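Local atomic coordinates of GTP pyrophosphokinase YjbM (Bacillus subtilis PY79, PDB entry 5F2V), a protein that synthesises the alarmone (p)ppGpp by transferring pyrophosphate from ATP to GTP or GDP, acting as an allosterically regulated homotetramer of the RelA/SpoT family. Residues D33-I38 / M77-D82; D70-R75 / V134-Q139; G113-H118 / I140-M145. All blocks are in the same frame, centred on the assembly; numbering follows the deposited sequence.

From the N terminus, contact 1 closes first: the loop after helix 3-29 meets the end of strand 72-78, enclosing strand 40-45 and helix 48-58. Before it closes, contact 2 has opened at 70-75; it ends at 134-139, so the two cross along the chain. Contact 3 opens at 113-118, inside the span of contact 2, and closes at 140-145, just beyond it, so these also cross, whereas contacts 1 and 3 follow in series. Strand 72-78 serves contacts 1 and 2, and strand 130-142 serves contacts 2 and 3. Backbone bonds of C78 with R141 and L143 join contact 1 directly to contact 3 in the same mixed sheet.

Contact 1 (D33-I38 / M77-D82); sequences DDHSPI and MCQFVD
H35 and F80 form an offset edge-to-face pair in which the rim of the phenyl ring is turned toward the imidazole face. Their ring centroids are 5.3 Å apart and their planes are inclined at 62°, with H35 CE1 lying 3.7 Å from F80 CD2. The H35 ring is carried to Q79 and F80 by a first torsion that sets CG anti to the backbone N (chi1 156°). Q79 reaches the same imidazole from another direction: its extended chain runs past H35 in the opposite sense, and OE1 comes to the ring edge near CE1. Amide and imidazole planes differ by 13°, yet the angle at ND1 is too poor for a hydrogen bond. The ring's polar grip is instead at NE2, which bonds to D83 OD2; that same oxygen receives F80 N, so one carboxylate oxygen ties the turn after the strand to the imidazole.

The loop leads into strand 40-45, an outermost strand of the mixed sheet within this chain, in a RelA/SpoT-family nucleotidyltransferase-like domain. M77 already pairs through its backbone with E39 and F40. Here the contact is buried: P37, I38, M77 and C78 are enclosed, P37 O lies against C78 CB, and I38 CA is 4.9 Å from C78 CA. The P37 ring faces helix 81-93, touching I86, V87 and M90.

Toward the start of the loop the contact thins out. D33 and D34 are solvent-exposed and do not touch 77-82, and D33 is poorly ordered. D34 OD1 nevertheless accepts H35 N at 2.8 Å, from above its carboxylate plane.

Contact 2 (D70-R75 / V134-Q139); sequences DIAGLR and VLVEIQ. With MG (magnesium ion), chain R; APC (diphosphomethylphosphonic acid adenosyl ester), chain Q.
Strands 72-75 and 134-139 run parallel as neighbours, axes 4.6 Å apart and inclined by 19°, in the register G73-E137, L74-I138, R75-Q139. E137 N donates to A72 O at 3.0 Å, L74 N to E137 O at 2.9 Å, and Q139 N to L74 O at 2.8 Å. This pair lies inside the mixed sheet of the nucleotidyltransferase-like synthetase domain, and the face bearing E137, R75 and Q139 forms the floor of the ATP site, occupied by the analogue APC.

R75 and Q139 extend side by side, their guanidinium and amide planes only 8° apart. Q139 OE1 meets the guanidinium edge and accepts from R75 NE (158°), modelled very short at 2.5 Å, a doubtful length, and more weakly from NH2. R75 CG stands anti to the backbone N and the chain bends at chi3, carrying the guanidinium under the adenine: APC N3 lies over one face, near the rim. L74 O accepts the adenine amino group N6 at 3.1 Å, and G73 lets that group come close, since a CB there would collide with it. On the opposite face L74 CD1 packs on V136 CG1 at 3.8 Å, beneath helix 3-29, where L22 touches L74 and L18 touches V136.

D70 is a known magnesium-binding residue, though not among the ligands modelled here; its carboxylate forms salt bridges with K46, K54 and R44. E137, the inferred proton acceptor, extends its chain toward the metal with CG anti to the backbone N. E137 OE2 lies 2.5 Å from the magnesium ion, whose other ligands are APC O1B and O2B and two waters, one of which donates a hydrogen bond to E137 OE1.

Contact 3 (G113-H118 / I140-M145); sequences GYRSYH and IRTLAM
I140 and Y117 bind each other twice through their backbones, as a hydrogen-bonded antiparallel pair: I140 N donates to Y117 O at 2.7 Å, and Y117 N to I140 O at 2.9 Å. The isoleucine side chain turns to the face it shares with Y117, where CD1 stands loosely at the edge of the tyrosine ring, and it also packs on I84, V87 and L91 of helix 81-93.

R141 follows as the non-hydrogen-bonded partner of S116, with its CA-H directed at R115 O. Its side chain goes to the other face, where NH1 bonds to N146 OD1. At T142 the hairpin of strands 116-127 and 130-142 ends and helix 143-158 begins. T142 N still donates to R115 O at 3.2 Å, the last rung of the ladder, while T142 is also the N-cap, its OG1 accepting M145 N at 3.1 Å. With OG1 between the backbone N and carbonyl carbon (chi1 53°), the hydroxyl is directed at the helix start; it also bonds to D182 of helix 165-192.

M145, in the first turn, bends back over the R115 side chain. Its CG lies 3.4 Å above the centre of the guanidinium plane, and farther along CE touches S116 CB. R115 NH1 forms a salt bridge with D182, and NE bonds to S112 O. With an alanine in place of R115 the guanidinium under M145 CG is gone, which is likely to let that side chain turn more freely and to leave D182 without its arginine partner.

Contact 1 (D33-I38 / M77-D82)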
loop_
_atom_site.group_PDB
_atom_site.type_symbol
_atom_site.label_atom_id
_atom_site.label_comp_id
_atom_site.label_asym_id
_atom_site.label_seq_id
_atom_site.Cartn_x
_atom_site.Cartn_y
_atom_site.Cartn_z
ATOM N N ASP C 33 -17.814 8.949 -13.625
ATOM C CA ASP C 33 -17.246 10.278 -13.851
ATOM C C ASP C 33 -17.999 11.327 -13.021
ATOM O O ASP C 33 -17.671 12.519 -13.044
ATOM C CB ASP C 33 -17.261 10.632 -15.339
ATOM C CG ASP C 33 -15.880 10.999 -15.861
ATOM O OD1 ASP C 33 -14.876 10.666 -15.191
ATOM O OD2 ASP C 33 -15.797 11.615 -16.943
ATOM N N ASP C 34 -19.002 10.854 -12.279
ATOM C CA ASP C 34 -19.786 11.671 -11.368
ATOM C C ASP C 34 -18.907 12.068 -10.181
ATOM O O ASP C 34 -17.898 11.406 -9.906
ATOM C CB ASP C 34 -21.033 10.902 -10.911
ATOM C CG ASP C 34 -22.050 11.791 -10.235
ATOM O OD1 ASP C 34 -21.929 13.021 -10.371
ATOM O OD2 ASP C 34 -22.971 11.266 -9.577
ATOM N N HIS C 35 -19.278 13.151 -9.500
ATOM C CA HIS C 35 -18.518 13.643 -8.357
ATOM C C HIS C 35 -18.538 12.613 -7.226
ATOM O O HIS C 35 -19.602 12.165 -6.787
ATOM C CB HIS C 35 -19.070 14.998 -7.886
ATOM C CG HIS C 35 -18.785 15.320 -6.448
ATOM N ND1 HIS C 35 -17.553 15.753 -6.005
ATOM C CD2 HIS C 35 -19.586 15.286 -5.351
ATOM C CE1 HIS C 35 -17.604 15.963 -4.700
ATOM N NE2 HIS C 35 -18.823 15.681 -4.278
ATOM N N SER C 36 -17.350 12.214 -6.787
ATOM C CA SER C 36 -17.229 11.327 -5.654
ATOM C C SER C 36 -17.555 12.106 -4.406
ATOM O O SER C 36 -17.002 13.165 -4.198
ATOM C CB SER C 36 -15.820 10.752 -5.568
ATOM O OG SER C 36 -15.691 9.874 -4.467
ATOM N N PRO C 37 -18.456 11.593 -3.558
ATOM C CA PRO C 37 -18.700 12.314 -2.295
ATOM C C PRO C 37 -17.504 12.249 -1.347
ATOM O O PRO C 37 -17.456 12.964 -0.351
ATOM C CB PRO C 37 -19.901 11.579 -1.694
ATOM C CG PRO C 37 -19.870 10.213 -2.326
ATOM C CD PRO C 37 -19.292 10.385 -3.696
ATOM N N ILE C 38 -16.549 11.380 -1.661
ATOM C CA ILE C 38 -15.418 11.120 -0.785
ATOM C C ILE C 38 -14.116 11.556 -1.430
ATOM O O ILE C 38 -13.774 11.112 -2.521
ATOM C CB ILE C 38 -15.313 9.623 -0.425
ATOM C CG1 ILE C 38 -16.571 9.146 0.300
ATOM C CG2 ILE C 38 -14.089 9.366 0.428
ATOM C CD1 ILE C 38 -16.265 8.151 1.388
ATOM N N MET C 77 -13.132 12.335 4.324
ATOM C CA MET C 77 -13.048 13.751 3.943
ATOM C C MET C 77 -13.775 14.044 2.623
ATOM O O MET C 77 -13.685 13.254 1.667
ATOM C CB MET C 77 -11.589 14.183 3.837
ATOM C CG MET C 77 -11.158 15.226 4.853
ATOM S SD MET C 77 -10.595 14.544 6.422
ATOM C CE MET C 77 -9.191 13.577 5.899
ATOM N N CYS C 78 -14.506 15.163 2.579
ATOM C CA CYS C 78 -15.247 15.548 1.374
ATOM C C CYS C 78 -15.021 16.989 0.995
ATOM O O CYS C 78 -14.670 17.813 1.836
ATOM C CB CYS C 78 -16.751 15.339 1.534
ATOM S SG CYS C 78 -17.301 14.398 2.972
ATOM N N GLN C 79 -15.240 17.292 -0.281
ATOM C CA GLN C 79 -15.119 18.658 -0.778
ATOM C C GLN C 79 -16.221 19.524 -0.196
ATOM O O GLN C 79 -15.959 20.615 0.308
ATOM C CB GLN C 79 -15.171 18.688 -2.305
ATOM C CG GLN C 79 -13.861 18.292 -2.975
ATOM C CD GLN C 79 -14.027 17.963 -4.450
ATOM O OE1 GLN C 79 -15.144 17.787 -4.937
ATOM N NE2 GLN C 79 -12.911 17.863 -5.166
ATOM N N PHE C 80 -17.445 19.004 -0.226
ATOM C CA PHE C 80 -18.636 19.794 0.050
ATOM C C PHE C 80 -19.432 19.363 1.287
ATOM O O PHE C 80 -19.681 18.185 1.505
ATOM C CB PHE C 80 -19.545 19.764 -1.179
ATOM C CG PHE C 80 -18.858 20.190 -2.446
ATOM C CD1 PHE C 80 -18.516 21.513 -2.654
ATOM C CD2 PHE C 80 -18.564 19.272 -3.433
ATOM C CE1 PHE C 80 -17.881 21.908 -3.819
ATOM C CE2 PHE C 80 -17.937 19.657 -4.592
ATOM C CZ PHE C 80 -17.591 20.983 -4.788
ATOM N N VAL C 81 -19.822 20.341 2.093
ATOM C CA VAL C 81 -20.767 20.151 3.186
ATOM C C VAL C 81 -21.857 19.147 2.830
ATOM O O VAL C 81 -22.185 18.271 3.619
ATOM C CB VAL C 81 -21.457 21.501 3.577
ATOM C CG1 VAL C 81 -22.661 21.260 4.465
ATOM C CG2 VAL C 81 -20.485 22.410 4.259
ATOM N N ASP C 82 -22.415 19.288 1.634
ATOM C CA ASP C 82 -23.603 18.535 1.272
ATOM C C ASP C 82 -23.233 17.098 0.988
ATOM O O ASP C 82 -24.089 16.218 0.928
ATOM C CB ASP C 82 -24.305 19.171 0.073
ATOM C CG ASP C 82 -25.328 20.233 0.496
ATOM O OD1 ASP C 82 -24.934 21.356 0.928
ATOM O OD2 ASP C 82 -26.539 19.928 0.404
#

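Contact 2 (D70-R75 / V134-Q139)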
loop_
_atom_site.group_PDB
_atom_site.type_symbol
_atom_site.label_atom_id
_atom_site.label_comp_id
_atom_site.label_asym_id
_atom_site.label_seq_id
_atom_site.Cartn_x
_atom_site.Cartn_y
_atom_site.Cartn_z
ATOM N N ASP C 70 -13.857 5.274 20.341
ATOM C CA ASP C 70 -12.943 5.783 19.316
ATOM C C ASP C 70 -11.538 5.196 19.407
ATOM O O ASP C 70 -10.584 5.800 18.938
ATOM C CB ASP C 70 -12.868 7.304 19.407
ATOM C CG ASP C 70 -11.972 7.760 20.525
ATOM O OD1 ASP C 70 -12.316 7.506 21.694
ATOM O OD2 ASP C 70 -10.905 8.356 20.243
ATOM N N ILE C 71 -11.404 4.021 20.013
ATOM C CA ILE C 71 -10.115 3.333 20.003
ATOM C C ILE C 71 -9.709 3.038 18.567
ATOM O O ILE C 71 -8.542 3.036 18.210
ATOM C CB ILE C 71 -10.159 2.048 20.791
ATOM C CG1 ILE C 71 -10.571 2.336 22.227
ATOM C CG2 ILE C 71 -8.795 1.393 20.773
ATOM C CD1 ILE C 71 -10.501 1.129 23.113
ATOM N N ALA C 72 -10.712 2.799 17.746
ATOM C CA ALA C 72 -10.525 2.601 16.336
ATOM C C ALA C 72 -11.191 3.758 15.654
ATOM O O ALA C 72 -12.380 3.987 15.852
ATOM C CB ALA C 72 -11.145 1.268 15.882
ATOM N N GLY C 73 -10.451 4.496 14.847
ATOM C CA GLY C 73 -11.064 5.627 14.201
ATOM C C GLY C 73 -10.812 5.649 12.720
ATOM O O GLY C 73 -9.730 5.281 12.266
ATOM N N LEU C 74 -11.821 6.071 11.969
ATOM C CA LEU C 74 -11.632 6.437 10.581
ATOM C C LEU C 74 -12.129 7.863 10.334
ATOM O O LEU C 74 -12.995 8.371 11.037
ATOM C CB LEU C 74 -12.342 5.456 9.655
ATOM C CG LEU C 74 -11.601 4.164 9.307
ATOM C CD1 LEU C 74 -11.875 3.113 10.361
ATOM C CD2 LEU C 74 -12.019 3.683 7.929
ATOM N N ARG C 75 -11.561 8.509 9.328
ATOM C CA ARG C 75 -11.941 9.867 8.994
ATOM C C ARG C 75 -12.159 9.978 7.496
ATOM O O ARG C 75 -11.251 9.742 6.707
ATOM C CB ARG C 75 -10.880 10.855 9.460
ATOM C CG ARG C 75 -11.259 12.313 9.228
ATOM C CD ARG C 75 -10.259 13.275 9.861
ATOM N NE ARG C 75 -10.222 13.140 11.314
ATOM C CZ ARG C 75 -9.118 13.305 12.023
ATOM N NH1 ARG C 75 -7.993 13.602 11.396
ATOM N NH2 ARG C 75 -9.132 13.166 13.342
ATOM N N VAL C 134 -16.489 -4.790 17.550
ATOM C CA VAL C 134 -15.681 -3.665 18.036
ATOM C C VAL C 134 -16.287 -2.325 17.638
ATOM O O VAL C 134 -16.836 -2.169 16.540
ATOM C CB VAL C 134 -14.214 -3.750 17.532
ATOM C CG1 VAL C 134 -13.613 -5.116 17.877
ATOM C CG2 VAL C 134 -14.129 -3.489 16.047
ATOM N N LEU C 135 -16.229 -1.369 18.548
ATOM C CA LEU C 135 -16.691 -0.030 18.214
ATOM C C LEU C 135 -15.691 0.615 17.272
ATOM O O LEU C 135 -14.469 0.484 17.446
ATOM C CB LEU C 135 -16.886 0.820 19.471
ATOM C CG LEU C 135 -18.036 0.270 20.305
ATOM C CD1 LEU C 135 -18.025 0.865 21.687
ATOM C CD2 LEU C 135 -19.371 0.485 19.587
ATOM N N VAL C 136 -16.220 1.280 16.250
ATOM C CA VAL C 136 -15.402 2.077 15.358
ATOM C C VAL C 136 -16.050 3.426 15.156
ATOM O O VAL C 136 -17.204 3.491 14.727
ATOM C CB VAL C 136 -15.210 1.418 13.997
ATOM C CG1 VAL C 136 -14.433 2.360 13.078
ATOM C CG2 VAL C 136 -14.501 0.067 14.143
ATOM N N GLU C 137 -15.318 4.497 15.459
ATOM C CA GLU C 137 -15.819 5.843 15.203
ATOM C C GLU C 137 -15.438 6.308 13.805
ATOM O O GLU C 137 -14.273 6.278 13.428
ATOM C CB GLU C 137 -15.289 6.834 16.242
ATOM C CG GLU C 137 -15.858 8.238 16.088
ATOM C CD GLU C 137 -14.956 9.294 16.685
ATOM O OE1 GLU C 137 -13.965 9.644 16.015
ATOM O OE2 GLU C 137 -15.228 9.779 17.812
ATOM N N ILE C 138 -16.429 6.749 13.040
ATOM C CA ILE C 138 -16.196 7.269 11.696
ATOM C C ILE C 138 -16.501 8.758 11.612
ATOM O O ILE C 138 -17.664 9.166 11.538
ATOM C CB ILE C 138 -17.049 6.549 10.650
ATOM C CG1 ILE C 138 -16.647 5.083 10.571
ATOM C CG2 ILE C 138 -16.883 7.195 9.282
ATOM C CD1 ILE C 138 -17.483 4.318 9.611
ATOM N N GLN C 139 -15.451 9.568 11.603
ATOM C CA GLN C 139 -15.613 10.996 11.421
ATOM C C GLN C 139 -15.951 11.355 9.971
ATOM O O GLN C 139 -15.599 10.640 9.053
ATOM C CB GLN C 139 -14.347 11.719 11.872
ATOM C CG GLN C 139 -14.176 11.736 13.381
ATOM C CD GLN C 139 -12.803 12.202 13.797
ATOM O OE1 GLN C 139 -11.973 12.591 12.966
ATOM N NE2 GLN C 139 -12.548 12.166 15.089
HETATM MG MG MG R . -12.976 10.191 18.883
HETATM P PG APC Q . -10.550 12.602 22.299
HETATM O O1G APC Q . -11.624 11.793 22.910
HETATM O O2G APC Q . -10.390 13.790 23.173
HETATM O O3G APC Q . -9.395 11.692 22.486
HETATM P PB APC Q . -11.181 11.729 19.781
HETATM O O1B APC Q . -12.217 12.176 18.753
HETATM O O2B APC Q . -11.790 10.610 20.611
HETATM O O3B APC Q . -10.848 12.958 20.783
HETATM P PA APC Q . -8.195 12.179 19.361
HETATM O O1A APC Q . -8.259 13.295 18.334
HETATM O O2A APC Q . -8.491 13.018 20.543
HETATM C C3A APC Q . -9.687 11.245 18.869
HETATM O "O5'" APC Q . -6.795 11.213 19.489
HETATM C "C5'" APC Q . -5.444 11.513 19.064
HETATM C "C4'" APC Q . -5.000 11.534 17.565
HETATM O "O4'" APC Q . -5.746 10.680 16.619
HETATM C "C3'" APC Q . -5.032 12.818 16.768
HETATM O "O3'" APC Q . -3.876 12.943 15.886
HETATM C "C2'" APC Q . -6.147 12.812 15.807
HETATM O "O2'" APC Q . -5.900 13.673 14.660
HETATM C "C1'" APC Q . -6.197 11.403 15.400
HETATM N N9 APC Q . -7.503 10.929 15.133
HETATM C C8 APC Q . -8.327 10.910 16.130
HETATM N N7 APC Q . -9.554 10.387 15.785
HETATM C C5 APC Q . -9.375 10.036 14.381
HETATM C C6 APC Q . -10.199 9.445 13.397
HETATM N N6 APC Q . -11.550 9.071 13.663
HETATM N N1 APC Q . -9.669 9.265 12.185
HETATM C C2 APC Q . -8.410 9.632 11.904
HETATM N N3 APC Q . -7.555 10.191 12.781
HETATM C C4 APC Q . -8.006 10.409 14.023
HETATM O O HOH W 1 -11.775 10.210 16.999
HETATM O O HOH W 2 -14.526 10.392 20.609
#

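Contact 3 (G113-H118 / I140-M145)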
loop_
_atom_site.group_PDB
_atom_site.type_symbol
_atom_site.label_atom_id
_atom_site.label_comp_id
_atom_site.label_asym_id
_atom_site.label_seq_id
_atom_site.Cartn_x
_atom_site.Cartn_y
_atom_site.Cartn_z
ATOM N N GLY C 113 -19.881 24.759 12.783
ATOM C CA GLY C 113 -20.857 25.148 11.785
ATOM C C GLY C 113 -21.272 23.944 10.968
ATOM O O GLY C 113 -21.576 24.057 9.775
ATOM N N TYR C 114 -21.264 22.780 11.626
ATOM C CA TYR C 114 -21.693 21.520 11.021
ATOM C C TYR C 114 -20.823 21.121 9.830
ATOM O O TYR C 114 -21.332 20.632 8.823
ATOM C CB TYR C 114 -23.156 21.616 10.590
ATOM C CG TYR C 114 -24.054 22.108 11.700
ATOM C CD1 TYR C 114 -24.334 21.296 12.802
ATOM C CD2 TYR C 114 -24.608 23.392 11.662
ATOM C CE1 TYR C 114 -25.144 21.745 13.830
ATOM C CE2 TYR C 114 -25.423 23.847 12.686
ATOM C CZ TYR C 114 -25.689 23.020 13.765
ATOM O OH TYR C 114 -26.505 23.459 14.785
ATOM N N ARG C 115 -19.516 21.339 9.945
ATOM C CA ARG C 115 -18.593 20.901 8.909
ATOM C C ARG C 115 -17.839 19.657 9.391
ATOM O O ARG C 115 -17.160 18.989 8.612
ATOM C CB ARG C 115 -17.634 22.028 8.532
ATOM C CG ARG C 115 -18.360 23.309 8.087
ATOM C CD ARG C 115 -17.400 24.474 7.799
ATOM N NE ARG C 115 -16.571 24.836 8.949
ATOM C CZ ARG C 115 -15.276 25.097 8.845
ATOM N NH1 ARG C 115 -14.709 25.028 7.650
ATOM N NH2 ARG C 115 -14.550 25.430 9.912
ATOM N N SER C 116 -17.996 19.351 10.680
ATOM C CA SER C 116 -17.441 18.153 11.306
ATOM C C SER C 116 -18.569 17.363 11.947
ATOM O O SER C 116 -19.357 17.911 12.696
ATOM C CB SER C 116 -16.377 18.535 12.341
ATOM O OG SER C 116 -16.355 17.635 13.431
ATOM N N TYR C 117 -18.645 16.077 11.626
ATOM C CA TYR C 117 -19.716 15.181 12.067
ATOM C C TYR C 117 -19.121 13.807 12.274
ATOM O O TYR C 117 -17.994 13.553 11.877
ATOM C CB TYR C 117 -20.836 15.118 11.026
ATOM C CG TYR C 117 -22.086 14.329 11.391
ATOM C CD1 TYR C 117 -23.055 14.876 12.213
ATOM C CD2 TYR C 117 -22.322 13.062 10.869
ATOM C CE1 TYR C 117 -24.214 14.180 12.532
ATOM C CE2 TYR C 117 -23.489 12.355 11.184
ATOM C CZ TYR C 117 -24.427 12.930 12.012
ATOM O OH TYR C 117 -25.587 12.276 12.346
ATOM N N HIS C 118 -19.870 12.905 12.881
ATOM C CA HIS C 118 -19.329 11.599 13.143
ATOM C C HIS C 118 -20.455 10.653 13.547
ATOM O O HIS C 118 -21.528 11.097 13.948
ATOM C CB HIS C 118 -18.242 11.698 14.222
ATOM C CG HIS C 118 -18.774 11.722 15.622
ATOM N ND1 HIS C 118 -18.867 10.591 16.403
ATOM C CD2 HIS C 118 -19.252 12.738 16.377
ATOM C CE1 HIS C 118 -19.374 10.906 17.581
ATOM N NE2 HIS C 118 -19.619 12.203 17.592
ATOM N N ILE C 140 -16.658 12.459 9.779
ATOM C CA ILE C 140 -16.902 13.007 8.453
ATOM C C ILE C 140 -16.729 14.543 8.470
ATOM O O ILE C 140 -17.467 15.262 9.144
ATOM C CB ILE C 140 -18.295 12.632 7.952
ATOM C CG1 ILE C 140 -18.606 11.189 8.322
ATOM C CG2 ILE C 140 -18.402 12.826 6.449
ATOM C CD1 ILE C 140 -19.962 10.755 7.839
ATOM N N ARG C 141 -15.727 15.020 7.731
ATOM C CA ARG C 141 -15.295 16.414 7.747
ATOM C C ARG C 141 -15.168 16.943 6.329
ATOM O O ARG C 141 -14.981 16.172 5.385
ATOM C CB ARG C 141 -13.950 16.540 8.439
ATOM C CG ARG C 141 -13.911 15.990 9.827
ATOM C CD ARG C 141 -12.486 15.888 10.279
ATOM N NE ARG C 141 -12.401 15.812 11.726
ATOM C CZ ARG C 141 -11.324 16.176 12.419
ATOM N NH1 ARG C 141 -10.234 16.639 11.797
ATOM N NH2 ARG C 141 -11.332 16.085 13.744
ATOM N N THR C 142 -15.259 18.252 6.160
ATOM C CA THR C 142 -14.835 18.835 4.898
ATOM C C THR C 142 -13.307 18.923 4.890
ATOM O O THR C 142 -12.678 19.073 5.942
ATOM C CB THR C 142 -15.434 20.226 4.681
ATOM O OG1 THR C 142 -15.140 21.049 5.821
ATOM C CG2 THR C 142 -16.938 20.141 4.504
ATOM N N LEU C 143 -12.710 18.812 3.711
ATOM C CA LEU C 143 -11.298 19.136 3.543
ATOM C C LEU C 143 -10.903 20.423 4.258
ATOM O O LEU C 143 -9.869 20.466 4.927
ATOM C CB LEU C 143 -10.951 19.279 2.072
ATOM C CG LEU C 143 -10.922 18.043 1.199
ATOM C CD1 LEU C 143 -10.810 18.506 -0.245
ATOM C CD2 LEU C 143 -9.723 17.240 1.600
ATOM N N ALA C 144 -11.719 21.468 4.119
ATOM C CA ALA C 144 -11.396 22.757 4.744
ATOM C C ALA C 144 -11.398 22.694 6.274
ATOM O O ALA C 144 -10.429 23.111 6.928
ATOM C CB ALA C 144 -12.355 23.833 4.267
ATOM N N MET C 145 -12.482 22.174 6.845
ATOM C CA MET C 145 -12.549 22.011 8.294
ATOM C C MET C 145 -11.395 21.145 8.794
ATOM O O MET C 145 -10.785 21.455 9.822
ATOM C CB MET C 145 -13.880 21.392 8.712
ATOM C CG MET C 145 -14.452 21.947 10.018
ATOM S SD MET C 145 -13.815 21.179 11.530
ATOM C CE MET C 145 -13.461 19.502 10.946
#